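Probable amidase (Thermus thermophilus, PDB 2DC0) belongs to the amidase family and has an alpha/beta fold with helices packed round one large mixed sheet. Local coordinates at residues A[127-132]-A[307-312]; A[136-141]-A[405-410]; A[201-206]-A[287-292]; A[291-296]-A[314-319]. All coordinates share one frame; numbering follows the deposited sequence.

Contact 1. Residues A[127-132]-A[307-312]; sequences ENPWTG and GFSPQV
The indole of Trp130 meets the turn at Gly307 to Ser309 with its pyrrole side and the adjoining CZ2 corner. At the ring edge, near the indole plane, CZ2 lies 3.9 Å from the backbone C of Phe308, while Trp130 NE1 comes to 3.0 Å from Gly307 O along an oblique path. NE1 hydrogen-bonds Glu119 OE2, and the other carboxylate oxygen of Glu119 binds the hydroxyl of Ser309, so one acidic side chain joins the two segments. The second flat group, the amide of Asn128, shapes the loop: its OD1 takes the N-H of Trp130 in the carbonyl plane at 2.8 Å, an Asx turn, and that of Thr131 from well above the plane. Next to the indole, Pro129 CG presses on Ser309 CB at 3.5 Å. Ser309 is also an N-cap: with OG set between its backbone N and carbonyl carbon (chi1 61°), it accepts a weak bond from Val312 N at 3.5 Å. The contact thus ties the long loop between strand 110-115 and helix 149-157 to the start of helix 310-321, while Phe308 points away from that loop and packs on helix 298-303.

Contact 2. Residues A[136-141]-A[405-410]; sequences NAVDPS and GMPVGL
Apolar packing carries the meeting of Val138 and Asp139 with Met406, which is selenomethionine in the model. The selenium touches two side chains, with Met406 SE 3.7 Å from Asp139 CB and 3.8 Å from Val138 CG1. Bends at chi2 (-66°) and chi3 (-74°) fold the chain back, which brings CE over the amide of Asn136: Met406 CE is 3.4 Å from CG, OD1 and ND2 of Asn136 alike, favouring neither polar atom. The other branch of Val138 runs past the proline ring, CG2 lying 3.9 Å from Pro407 CG. Hydrogen bonds do not cross the interface; they fix the shape of the loop instead. Asn136 OD1 accepts from Val138 N at 2.7 Å in the carbonyl plane, closing an Asx turn that presents the valine to the strand. A second Asx turn follows, in which Asp139 OD1 takes both N and OG of Ser141 on one face of its carboxylate. Asn136 ND2 is held by the carbonyls of Phe178 and Gln143. Ala137 leans on helix 149-157, and the loop meets the start of strand 406-413 through Asn136, Val138 and Asp139; that strand runs antiparallel beside strand 395-403 in the large sheet.

Contact 3. Residues A[201-206]-A[287-292]; sequences RSTDHA and RLVRYE
Ser202 and Glu292 are joined by two hydrogen bonds, in which one carboxylate takes the backbone N-H and the hydroxyl of a single residue. The pair fastens the loop leading into strand 206-210 of the large mixed sheet to helix 281-296. Ser202 N donates to Glu292 OE1 over 3.3 Å in a nearly straight bond (173°), using the syn lone pair of that oxygen. Ser202 OG reaches the other oxygen, Glu292 OE2, at 2.8 Å, also on the syn side but 24° out of the carboxylate plane. Beside the polar pair, one methyl of Leu288 lies against two hydroxyls: its CD2 is 3.8 Å from Ser202 OG and 3.9 Å from Thr203 OG1, which itself hydrogen-bonds Ser200 OG.

Glu292 is extended beyond CG (chi2 -169°), which carries its carboxylate from the helix across to the loop. In the next shell, Ser200 OG binds OE1 and the hydroxyl of Tyr327 binds OE2, so that at least four hydrogen bonds reach this buried group, which should favour its charged form. Arg334 bonds to Ser202 OG, and its charge would probably polarise that hydroxyl further, while Asp204 holds the backbone N of both Leu199 and Ser200 and so positions the neighbouring serine. The loop also faces the dimer interface, where Arg201 makes a salt bridge with Asp329 of the second subunit. Closeness alone does not make a bond here: Arg201 N approaches Glu292 OE1 to 3.1 Å, yet its N-H points too poorly to count.

Contact 4. Residues A[291-296]-A[314-319]; sequences YEAARI and EALLAG
Arg295 reaches from its own helix to the backbone of Gly319 with the guanidinium edge-on. The carbonyl oxygen lies close to the guanidinium plane, and NH1 donates to Gly319 O at 2.9 Å in a fairly straight bond (160°), though it meets that carbonyl from well above its plane. A bend at chi2 (-52°) turns the chain back along the helix and lays one face of the guanidinium against Tyr291. There NH1 sits 3.6 Å above the tyrosine ring, offset toward the rim, a cation-pi pair that is consistent with steadying the arginine.

Ala294 points toward the other helix. Its CB rests 3.4 Å from Leu316 O and 3.6 Å from Gly319 C, so a methyl meets bare backbone. Gly319 has no side chain to collide with the Ala294 methyl, and its CA comes within 4.3 Å of Tyr291 CA. Leu316 CD2 reaches the opposing helix, 3.9 Å from both Ala293 O and Ala294 CA.

Small residues thus allow the two short helical segments to cross nearly at right angles (-102°) with their axes 7.7 Å apart. Arg295 NH2 is bound by Leu322 O, just beyond helix 310-321, and Arg328 of the second subunit packs on both Tyr291 and Arg295. Leu301 of helix 298-303 packs on Leu316 beside the crossing of helices 281-296 and 310-321.

Contacts 1, 3 and 4 form a chain of neighbours linked by two helices. Helix 281-296 serves contacts 3 and 4, whose centres are about 10 Å apart and which share Tyr291 and Glu292; Arg290 of contact 3 also packs on Ala315 and Gly319 of contact 4. Helix 310-321 joins contact 4 to contact 1, about 15 Å away between centres, where Phe308 CE1 touches Leu316 CD1 at 3.9 Å. Contact 2 stands apart at the sheet, about 30 Å from contact 4 between centres and on the opposite side of the chain's centre from contact 3. Its loop nevertheless continues that of contact 1. Only contacts 3 and 4 touch the second subunit.

Contact 1. Residues A[127-132]-A[307-312]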
loop_
_atom_site.group_PDB
_atom_site.type_symbol
_atom_site.label_atom_id
_atom_site.label_comp_id
_atom_site.label_asym_id
_atom_site.label_seq_id
_atom_site.Cartn_x
_atom_site.Cartn_y
_atom_site.Cartn_z
ATOM N N GLU A 127 -20.452 6.115 22.679
ATOM C CA GLU A 127 -20.803 6.091 24.093
ATOM C C GLU A 127 -19.523 6.449 24.839
ATOM O O GLU A 127 -18.460 5.890 24.572
ATOM C CB GLU A 127 -21.321 4.708 24.489
ATOM C CG GLU A 127 -22.719 4.435 23.953
ATOM C CD GLU A 127 -23.154 2.999 24.150
ATOM O OE1 GLU A 127 -22.813 2.413 25.199
ATOM O OE2 GLU A 127 -23.848 2.455 23.263
ATOM N N ASN A 128 -19.636 7.394 25.760
ATOM C CA ASN A 128 -18.492 7.899 26.505
ATOM C C ASN A 128 -18.945 8.199 27.937
ATOM O O ASN A 128 -19.800 9.053 28.159
ATOM C CB ASN A 128 -18.008 9.179 25.806
ATOM C CG ASN A 128 -16.707 9.714 26.365
ATOM O OD1 ASN A 128 -16.538 9.836 27.575
ATOM N ND2 ASN A 128 -15.785 10.067 25.472
ATOM N N PRO A 129 -18.379 7.492 28.928
ATOM C CA PRO A 129 -18.728 7.683 30.341
ATOM C C PRO A 129 -18.240 9.004 30.930
ATOM O O PRO A 129 -18.764 9.466 31.941
ATOM C CB PRO A 129 -18.084 6.479 31.019
ATOM C CG PRO A 129 -16.835 6.289 30.200
ATOM C CD PRO A 129 -17.352 6.444 28.779
ATOM N N TRP A 130 -17.240 9.611 30.300
ATOM C CA TRP A 130 -16.698 10.879 30.783
ATOM C C TRP A 130 -17.556 12.079 30.389
ATOM O O TRP A 130 -17.887 12.922 31.219
ATOM C CB TRP A 130 -15.283 11.092 30.233
ATOM C CG TRP A 130 -14.273 10.058 30.642
ATOM C CD1 TRP A 130 -13.321 9.489 29.846
ATOM C CD2 TRP A 130 -14.102 9.481 31.946
ATOM N NE1 TRP A 130 -12.568 8.591 30.569
ATOM C CE2 TRP A 130 -13.025 8.565 31.861
ATOM C CE3 TRP A 130 -14.752 9.647 33.177
ATOM C CZ2 TRP A 130 -12.584 7.815 32.960
ATOM C CZ3 TRP A 130 -14.313 8.899 34.275
ATOM C CH2 TRP A 130 -13.237 7.994 34.154
ATOM N N THR A 131 -17.906 12.145 29.111
ATOM C CA THR A 131 -18.690 13.246 28.561
ATOM C C THR A 131 -20.176 12.930 28.471
ATOM O O THR A 131 -21.007 13.823 28.299
ATOM C CB THR A 131 -18.230 13.552 27.138
ATOM O OG1 THR A 131 -18.541 12.425 26.301
ATOM C CG2 THR A 131 -16.726 13.792 27.105
ATOM N N GLY A 132 -20.506 11.652 28.585
ATOM C CA GLY A 132 -21.887 11.252 28.442
ATOM C C GLY A 132 -21.985 10.820 26.991
ATOM O O GLY A 132 -21.202 11.278 26.167
ATOM N N GLY A 307 -7.737 7.381 33.990
ATOM C CA GLY A 307 -8.222 8.472 33.168
ATOM C C GLY A 307 -8.914 7.948 31.924
ATOM O O GLY A 307 -9.603 8.696 31.232
ATOM N N PHE A 308 -8.721 6.660 31.641
ATOM C CA PHE A 308 -9.328 6.009 30.484
ATOM C C PHE A 308 -10.519 5.176 30.944
ATOM O O PHE A 308 -10.503 4.621 32.042
ATOM C CB PHE A 308 -8.323 5.073 29.795
ATOM C CG PHE A 308 -7.159 5.776 29.152
ATOM C CD1 PHE A 308 -7.341 6.565 28.020
ATOM C CD2 PHE A 308 -5.873 5.634 29.670
ATOM C CE1 PHE A 308 -6.258 7.202 27.414
ATOM C CE2 PHE A 308 -4.784 6.266 29.073
ATOM C CZ PHE A 308 -4.977 7.053 27.942
ATOM N N SER A 309 -11.549 5.087 30.109
ATOM C CA SER A 309 -12.727 4.286 30.448
ATOM C C SER A 309 -12.329 2.811 30.365
ATOM O O SER A 309 -11.326 2.471 29.732
ATOM C CB SER A 309 -13.859 4.568 29.459
ATOM O OG SER A 309 -13.472 4.217 28.135
ATOM N N PRO A 310 -13.098 1.917 31.010
ATOM C CA PRO A 310 -12.774 0.483 30.973
ATOM C C PRO A 310 -12.590 -0.070 29.553
ATOM O O PRO A 310 -11.591 -0.734 29.268
ATOM C CB PRO A 310 -13.956 -0.152 31.700
ATOM C CG PRO A 310 -14.305 0.894 32.724
ATOM C CD PRO A 310 -14.225 2.183 31.924
ATOM N N GLN A 311 -13.552 0.209 28.673
ATOM C CA GLN A 311 -13.513 -0.253 27.280
ATOM C C GLN A 311 -12.218 0.182 26.597
ATOM O O GLN A 311 -11.493 -0.639 26.038
ATOM C CB GLN A 311 -14.701 0.316 26.487
ATOM C CG GLN A 311 -14.848 -0.239 25.058
ATOM C CD GLN A 311 -15.328 0.810 24.045
ATOM O OE1 GLN A 311 -16.142 0.516 23.149
ATOM N NE2 GLN A 311 -14.814 2.038 24.174
ATOM N N VAL A 312 -11.937 1.480 26.641
ATOM C CA VAL A 312 -10.727 2.000 26.020
ATOM C C VAL A 312 -9.473 1.438 26.677
ATOM O O VAL A 312 -8.522 1.072 25.994
ATOM C CB VAL A 312 -10.688 3.543 26.082
ATOM C CG1 VAL A 312 -9.295 4.051 25.719
ATOM C CG2 VAL A 312 -11.711 4.118 25.110
#

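Contact 2. Residues A[136-141]-A[405-410]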
loop_
_atom_site.group_PDB
_atom_site.type_symbol
_atom_site.label_atom_id
_atom_site.label_comp_id
_atom_site.label_asym_id
_atom_site.label_seq_id
_atom_site.Cartn_x
_atom_site.Cartn_y
_atom_site.Cartn_z
ATOM N N ASN A 136 -27.762 9.866 18.728
ATOM C CA ASN A 136 -28.102 9.931 17.319
ATOM C C ASN A 136 -29.011 11.111 17.005
ATOM O O ASN A 136 -29.960 11.389 17.739
ATOM C CB ASN A 136 -28.771 8.621 16.897
ATOM C CG ASN A 136 -28.945 8.519 15.404
ATOM O OD1 ASN A 136 -29.771 9.217 14.812
ATOM N ND2 ASN A 136 -28.167 7.644 14.781
ATOM N N ALA A 137 -28.721 11.791 15.900
ATOM C CA ALA A 137 -29.492 12.954 15.477
ATOM C C ALA A 137 -30.970 12.652 15.223
ATOM O O ALA A 137 -31.829 13.478 15.509
ATOM C CB ALA A 137 -28.861 13.548 14.216
ATOM N N VAL A 138 -31.261 11.471 14.688
ATOM C CA VAL A 138 -32.640 11.096 14.381
ATOM C C VAL A 138 -33.416 10.515 15.562
ATOM O O VAL A 138 -34.608 10.785 15.729
ATOM C CB VAL A 138 -32.682 10.088 13.210
ATOM C CG1 VAL A 138 -34.117 9.664 12.928
ATOM C CG2 VAL A 138 -32.071 10.725 11.967
ATOM N N ASP A 139 -32.740 9.722 16.383
ATOM C CA ASP A 139 -33.371 9.095 17.538
ATOM C C ASP A 139 -32.357 9.090 18.678
ATOM O O ASP A 139 -31.382 8.340 18.645
ATOM C CB ASP A 139 -33.778 7.662 17.161
ATOM C CG ASP A 139 -34.484 6.928 18.279
ATOM O OD1 ASP A 139 -34.418 7.393 19.435
ATOM O OD2 ASP A 139 -35.096 5.868 17.997
ATOM N N PRO A 140 -32.579 9.929 19.707
ATOM C CA PRO A 140 -31.683 10.032 20.862
ATOM C C PRO A 140 -31.518 8.756 21.687
ATOM O O PRO A 140 -30.663 8.698 22.570
ATOM C CB PRO A 140 -32.290 11.183 21.663
ATOM C CG PRO A 140 -33.758 11.031 21.386
ATOM C CD PRO A 140 -33.773 10.774 19.900
ATOM N N SER A 141 -32.323 7.735 21.399
ATOM C CA SER A 141 -32.220 6.467 22.121
ATOM C C SER A 141 -31.245 5.546 21.397
ATOM O O SER A 141 -30.876 4.492 21.914
ATOM C CB SER A 141 -33.595 5.781 22.226
ATOM O OG SER A 141 -34.073 5.369 20.952
ATOM N N GLY A 405 -36.819 3.437 10.172
ATOM C CA GLY A 405 -36.908 4.890 10.109
ATOM C C GLY A 405 -35.565 5.552 10.357
ATOM O O GLY A 405 -35.482 6.770 10.535
HETATM N N MSE A 406 -34.407 4.539 10.377
HETATM C CA MSE A 406 -33.080 5.136 10.640
HETATM C C MSE A 406 -32.256 5.172 9.363
HETATM O O MSE A 406 -32.444 4.349 8.468
HETATM C CB MSE A 406 -32.358 4.320 11.708
HETATM C CG MSE A 406 -33.061 4.346 13.052
HETATM SE SE MSE A 406 -33.053 6.125 13.826
HETATM C CE MSE A 406 -31.179 6.172 14.338
ATOM N N PRO A 407 -31.337 6.144 9.260
ATOM C CA PRO A 407 -30.471 6.293 8.087
ATOM C C PRO A 407 -29.533 5.103 7.932
ATOM O O PRO A 407 -29.072 4.531 8.921
ATOM C CB PRO A 407 -29.687 7.575 8.389
ATOM C CG PRO A 407 -30.606 8.342 9.290
ATOM C CD PRO A 407 -31.155 7.269 10.191
ATOM N N VAL A 408 -29.271 4.734 6.683
ATOM C CA VAL A 408 -28.351 3.652 6.359
ATOM C C VAL A 408 -27.463 4.198 5.249
ATOM O O VAL A 408 -27.968 4.637 4.218
ATOM C CB VAL A 408 -29.068 2.409 5.814
ATOM C CG1 VAL A 408 -28.031 1.324 5.505
ATOM C CG2 VAL A 408 -30.080 1.895 6.821
ATOM N N GLY A 409 -26.152 4.174 5.453
ATOM C CA GLY A 409 -25.257 4.709 4.443
ATOM C C GLY A 409 -24.657 3.732 3.450
ATOM O O GLY A 409 -24.643 2.517 3.673
ATOM N N LEU A 410 -24.157 4.280 2.345
ATOM C CA LEU A 410 -23.535 3.500 1.277
ATOM C C LEU A 410 -22.085 3.921 1.100
ATOM O O LEU A 410 -21.758 5.108 1.172
ATOM C CB LEU A 410 -24.273 3.725 -0.048
ATOM C CG LEU A 410 -23.718 3.020 -1.288
ATOM C CD1 LEU A 410 -24.017 1.516 -1.201
ATOM C CD2 LEU A 410 -24.367 3.596 -2.553
#

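Contact 3. Residues A[201-206]-A[287-292]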
loop_
_atom_site.group_PDB
_atom_site.type_symbol
_atom_site.label_atom_id
_atom_site.label_comp_id
_atom_site.label_asym_id
_atom_site.label_seq_id
_atom_site.Cartn_x
_atom_site.Cartn_y
_atom_site.Cartn_z
ATOM N N ARG A 201 -0.897 6.247 13.417
ATOM C CA ARG A 201 -0.285 7.110 12.416
ATOM C C ARG A 201 -0.281 6.566 10.991
ATOM O O ARG A 201 -0.398 7.340 10.047
ATOM C CB ARG A 201 1.149 7.456 12.822
ATOM C CG ARG A 201 1.266 8.373 14.036
ATOM C CD ARG A 201 2.717 8.463 14.483
ATOM N NE ARG A 201 3.582 8.944 13.409
ATOM C CZ ARG A 201 4.887 8.695 13.331
ATOM N NH1 ARG A 201 5.484 7.965 14.268
ATOM N NH2 ARG A 201 5.594 9.175 12.316
ATOM N N SER A 202 -0.150 5.251 10.820
ATOM C CA SER A 202 -0.113 4.684 9.472
ATOM C C SER A 202 -1.491 4.296 8.947
ATOM O O SER A 202 -1.611 3.739 7.854
ATOM C CB SER A 202 0.817 3.463 9.425
ATOM O OG SER A 202 0.281 2.371 10.148
ATOM N N THR A 203 -2.531 4.604 9.715
ATOM C CA THR A 203 -3.883 4.266 9.302
ATOM C C THR A 203 -4.884 5.406 9.490
ATOM O O THR A 203 -5.991 5.358 8.935
ATOM C CB THR A 203 -4.381 3.022 10.066
ATOM O OG1 THR A 203 -3.388 1.991 9.984
ATOM C CG2 THR A 203 -5.670 2.510 9.461
ATOM N N ASP A 204 -4.507 6.428 10.266
ATOM C CA ASP A 204 -5.398 7.581 10.507
ATOM C C ASP A 204 -5.636 8.382 9.222
ATOM O O ASP A 204 -4.765 8.457 8.356
ATOM C CB ASP A 204 -4.797 8.570 11.523
ATOM C CG ASP A 204 -4.752 8.040 12.943
ATOM O OD1 ASP A 204 -5.424 7.033 13.260
ATOM O OD2 ASP A 204 -4.033 8.666 13.757
ATOM N N HIS A 205 -6.811 8.999 9.129
ATOM C CA HIS A 205 -7.198 9.839 7.992
ATOM C C HIS A 205 -8.002 11.037 8.506
ATOM O O HIS A 205 -8.821 10.888 9.415
ATOM C CB HIS A 205 -8.131 9.107 7.018
ATOM C CG HIS A 205 -7.500 7.990 6.251
ATOM N ND1 HIS A 205 -7.129 6.800 6.837
ATOM C CD2 HIS A 205 -7.269 7.848 4.926
ATOM C CE1 HIS A 205 -6.700 5.969 5.903
ATOM N NE2 HIS A 205 -6.775 6.579 4.734
ATOM N N ALA A 206 -7.779 12.211 7.923
ATOM C CA ALA A 206 -8.541 13.405 8.282
ATOM C C ALA A 206 -9.539 13.595 7.144
ATOM O O ALA A 206 -9.196 13.402 5.977
ATOM C CB ALA A 206 -7.624 14.624 8.383
ATOM N N ARG A 287 -4.925 -5.605 15.514
ATOM C CA ARG A 287 -3.596 -5.671 16.108
ATOM C C ARG A 287 -2.720 -4.494 15.702
ATOM O O ARG A 287 -2.044 -3.898 16.538
ATOM C CB ARG A 287 -2.906 -6.984 15.729
ATOM C CG ARG A 287 -3.703 -8.206 16.134
ATOM C CD ARG A 287 -2.895 -9.489 16.018
ATOM N NE ARG A 287 -3.686 -10.641 16.448
ATOM C CZ ARG A 287 -3.170 -11.803 16.840
ATOM N NH1 ARG A 287 -1.854 -11.974 16.861
ATOM N NH2 ARG A 287 -3.968 -12.794 17.216
ATOM N N LEU A 288 -2.740 -4.150 14.420
ATOM C CA LEU A 288 -1.926 -3.053 13.933
ATOM C C LEU A 288 -2.285 -1.729 14.607
ATOM O O LEU A 288 -1.410 -1.025 15.102
ATOM C CB LEU A 288 -2.070 -2.939 12.409
ATOM C CG LEU A 288 -0.989 -2.108 11.711
ATOM C CD1 LEU A 288 -0.917 -2.449 10.226
ATOM C CD2 LEU A 288 -1.295 -0.636 11.920
ATOM N N VAL A 289 -3.575 -1.403 14.636
ATOM C CA VAL A 289 -4.044 -0.162 15.240
ATOM C C VAL A 289 -3.854 -0.124 16.761
ATOM O O VAL A 289 -3.356 0.862 17.300
ATOM C CB VAL A 289 -5.540 0.083 14.887
ATOM C CG1 VAL A 289 -6.126 1.199 15.762
ATOM C CG2 VAL A 289 -5.656 0.484 13.408
ATOM N N ARG A 290 -4.254 -1.183 17.458
ATOM C CA ARG A 290 -4.101 -1.204 18.915
ATOM C C ARG A 290 -2.636 -1.090 19.322
ATOM O O ARG A 290 -2.318 -0.439 20.317
ATOM C CB ARG A 290 -4.710 -2.476 19.503
ATOM C CG ARG A 290 -6.229 -2.479 19.430
ATOM C CD ARG A 290 -6.820 -3.717 20.054
ATOM N NE ARG A 290 -8.273 -3.641 20.123
ATOM C CZ ARG A 290 -9.052 -4.650 20.491
ATOM N NH1 ARG A 290 -8.509 -5.815 20.822
ATOM N NH2 ARG A 290 -10.370 -4.494 20.528
ATOM N N TYR A 291 -1.745 -1.717 18.554
ATOM C CA TYR A 291 -0.322 -1.648 18.859
ATOM C C TYR A 291 0.155 -0.203 18.779
ATOM O O TYR A 291 0.796 0.296 19.708
ATOM C CB TYR A 291 0.501 -2.490 17.881
ATOM C CG TYR A 291 1.995 -2.433 18.155
ATOM C CD1 TYR A 291 2.587 -3.288 19.085
ATOM C CD2 TYR A 291 2.808 -1.496 17.515
ATOM C CE1 TYR A 291 3.953 -3.213 19.376
ATOM C CE2 TYR A 291 4.177 -1.411 17.796
ATOM C CZ TYR A 291 4.737 -2.274 18.730
ATOM O OH TYR A 291 6.077 -2.191 19.020
ATOM N N GLU A 292 -0.151 0.469 17.669
ATOM C CA GLU A 292 0.273 1.858 17.489
ATOM C C GLU A 292 -0.399 2.790 18.491
ATOM O O GLU A 292 0.252 3.678 19.045
ATOM C CB GLU A 292 -0.018 2.350 16.054
ATOM C CG GLU A 292 0.764 1.620 14.956
ATOM C CD GLU A 292 0.656 2.289 13.578
ATOM O OE1 GLU A 292 -0.183 3.195 13.394
ATOM O OE2 GLU A 292 1.415 1.896 12.669
#

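Contact 4. Residues A[291-296]-A[314-319]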
loop_
_atom_site.group_PDB
_atom_site.type_symbol
_atom_site.label_atom_id
_atom_site.label_comp_id
_atom_site.label_asym_id
_atom_site.label_seq_id
_atom_site.Cartn_x
_atom_site.Cartn_y
_atom_site.Cartn_z
ATOM N N TYR A 291 -1.745 -1.717 18.554
ATOM C CA TYR A 291 -0.322 -1.648 18.859
ATOM C C TYR A 291 0.155 -0.203 18.779
ATOM O O TYR A 291 0.796 0.296 19.708
ATOM C CB TYR A 291 0.501 -2.490 17.881
ATOM C CG TYR A 291 1.995 -2.433 18.155
ATOM C CD1 TYR A 291 2.587 -3.288 19.085
ATOM C CD2 TYR A 291 2.808 -1.496 17.515
ATOM C CE1 TYR A 291 3.953 -3.213 19.376
ATOM C CE2 TYR A 291 4.177 -1.411 17.796
ATOM C CZ TYR A 291 4.737 -2.274 18.730
ATOM O OH TYR A 291 6.077 -2.191 19.020
ATOM N N GLU A 292 -0.151 0.469 17.669
ATOM C CA GLU A 292 0.273 1.858 17.489
ATOM C C GLU A 292 -0.399 2.790 18.491
ATOM O O GLU A 292 0.252 3.678 19.045
ATOM C CB GLU A 292 -0.018 2.350 16.054
ATOM C CG GLU A 292 0.764 1.620 14.956
ATOM C CD GLU A 292 0.656 2.289 13.578
ATOM O OE1 GLU A 292 -0.183 3.195 13.394
ATOM O OE2 GLU A 292 1.415 1.896 12.669
ATOM N N ALA A 293 -1.694 2.582 18.728
ATOM C CA ALA A 293 -2.441 3.427 19.656
ATOM C C ALA A 293 -1.914 3.303 21.083
ATOM O O ALA A 293 -1.815 4.296 21.810
ATOM C CB ALA A 293 -3.925 3.068 19.613
ATOM N N ALA A 294 -1.580 2.083 21.485
ATOM C CA ALA A 294 -1.069 1.866 22.831
ATOM C C ALA A 294 0.264 2.586 23.045
ATOM O O ALA A 294 0.533 3.089 24.133
ATOM C CB ALA A 294 -0.912 0.375 23.102
ATOM N N ARG A 295 1.098 2.642 22.014
ATOM C CA ARG A 295 2.382 3.302 22.162
ATOM C C ARG A 295 2.222 4.820 22.243
ATOM O O ARG A 295 3.077 5.516 22.789
ATOM C CB ARG A 295 3.325 2.893 21.024
ATOM C CG ARG A 295 3.549 1.367 20.944
ATOM C CD ARG A 295 3.975 0.825 22.307
ATOM N NE ARG A 295 4.212 -0.622 22.384
ATOM C CZ ARG A 295 3.283 -1.564 22.230
ATOM N NH1 ARG A 295 2.022 -1.235 21.962
ATOM N NH2 ARG A 295 3.601 -2.843 22.409
ATOM N N ILE A 296 1.122 5.340 21.711
ATOM C CA ILE A 296 0.875 6.776 21.785
ATOM C C ILE A 296 0.514 7.167 23.213
ATOM O O ILE A 296 0.988 8.173 23.730
ATOM C CB ILE A 296 -0.299 7.195 20.893
ATOM C CG1 ILE A 296 0.076 6.997 19.425
ATOM C CG2 ILE A 296 -0.686 8.648 21.191
ATOM C CD1 ILE A 296 1.264 7.831 18.871
ATOM N N GLU A 314 -9.074 -1.396 28.171
ATOM C CA GLU A 314 -8.886 -2.785 27.776
ATOM C C GLU A 314 -8.255 -2.880 26.383
ATOM O O GLU A 314 -7.349 -3.692 26.157
ATOM C CB GLU A 314 -10.225 -3.531 27.796
ATOM C CG GLU A 314 -10.175 -4.912 27.156
ATOM C CD GLU A 314 -11.498 -5.649 27.259
ATOM O OE1 GLU A 314 -12.554 -4.998 27.113
ATOM O OE2 GLU A 314 -11.478 -6.880 27.473
ATOM N N ALA A 315 -8.724 -2.050 25.454
ATOM C CA ALA A 315 -8.184 -2.055 24.095
ATOM C C ALA A 315 -6.724 -1.607 24.108
ATOM O O ALA A 315 -5.881 -2.192 23.428
ATOM C CB ALA A 315 -9.014 -1.139 23.188
ATOM N N LEU A 316 -6.426 -0.566 24.879
ATOM C CA LEU A 316 -5.058 -0.082 24.965
ATOM C C LEU A 316 -4.150 -1.146 25.581
ATOM O O LEU A 316 -3.023 -1.348 25.122
ATOM C CB LEU A 316 -4.992 1.213 25.784
ATOM C CG LEU A 316 -5.518 2.468 25.082
ATOM C CD1 LEU A 316 -5.414 3.665 26.023
ATOM C CD2 LEU A 316 -4.714 2.731 23.806
ATOM N N LEU A 317 -4.639 -1.835 26.611
ATOM C CA LEU A 317 -3.850 -2.885 27.263
ATOM C C LEU A 317 -3.594 -4.033 26.291
ATOM O O LEU A 317 -2.522 -4.643 26.297
ATOM C CB LEU A 317 -4.573 -3.406 28.509
ATOM C CG LEU A 317 -4.601 -2.411 29.675
ATOM C CD1 LEU A 317 -5.501 -2.930 30.783
ATOM C CD2 LEU A 317 -3.180 -2.194 30.183
ATOM N N ALA A 318 -4.584 -4.325 25.455
ATOM C CA ALA A 318 -4.429 -5.378 24.466
ATOM C C ALA A 318 -3.322 -4.929 23.513
ATOM O O ALA A 318 -2.551 -5.745 23.013
ATOM C CB ALA A 318 -5.742 -5.591 23.710
ATOM N N GLY A 319 -3.242 -3.618 23.283
ATOM C CA GLY A 319 -2.217 -3.075 22.404
ATOM C C GLY A 319 -0.819 -3.207 22.997
ATOM O O GLY A 319 0.162 -3.398 22.274
#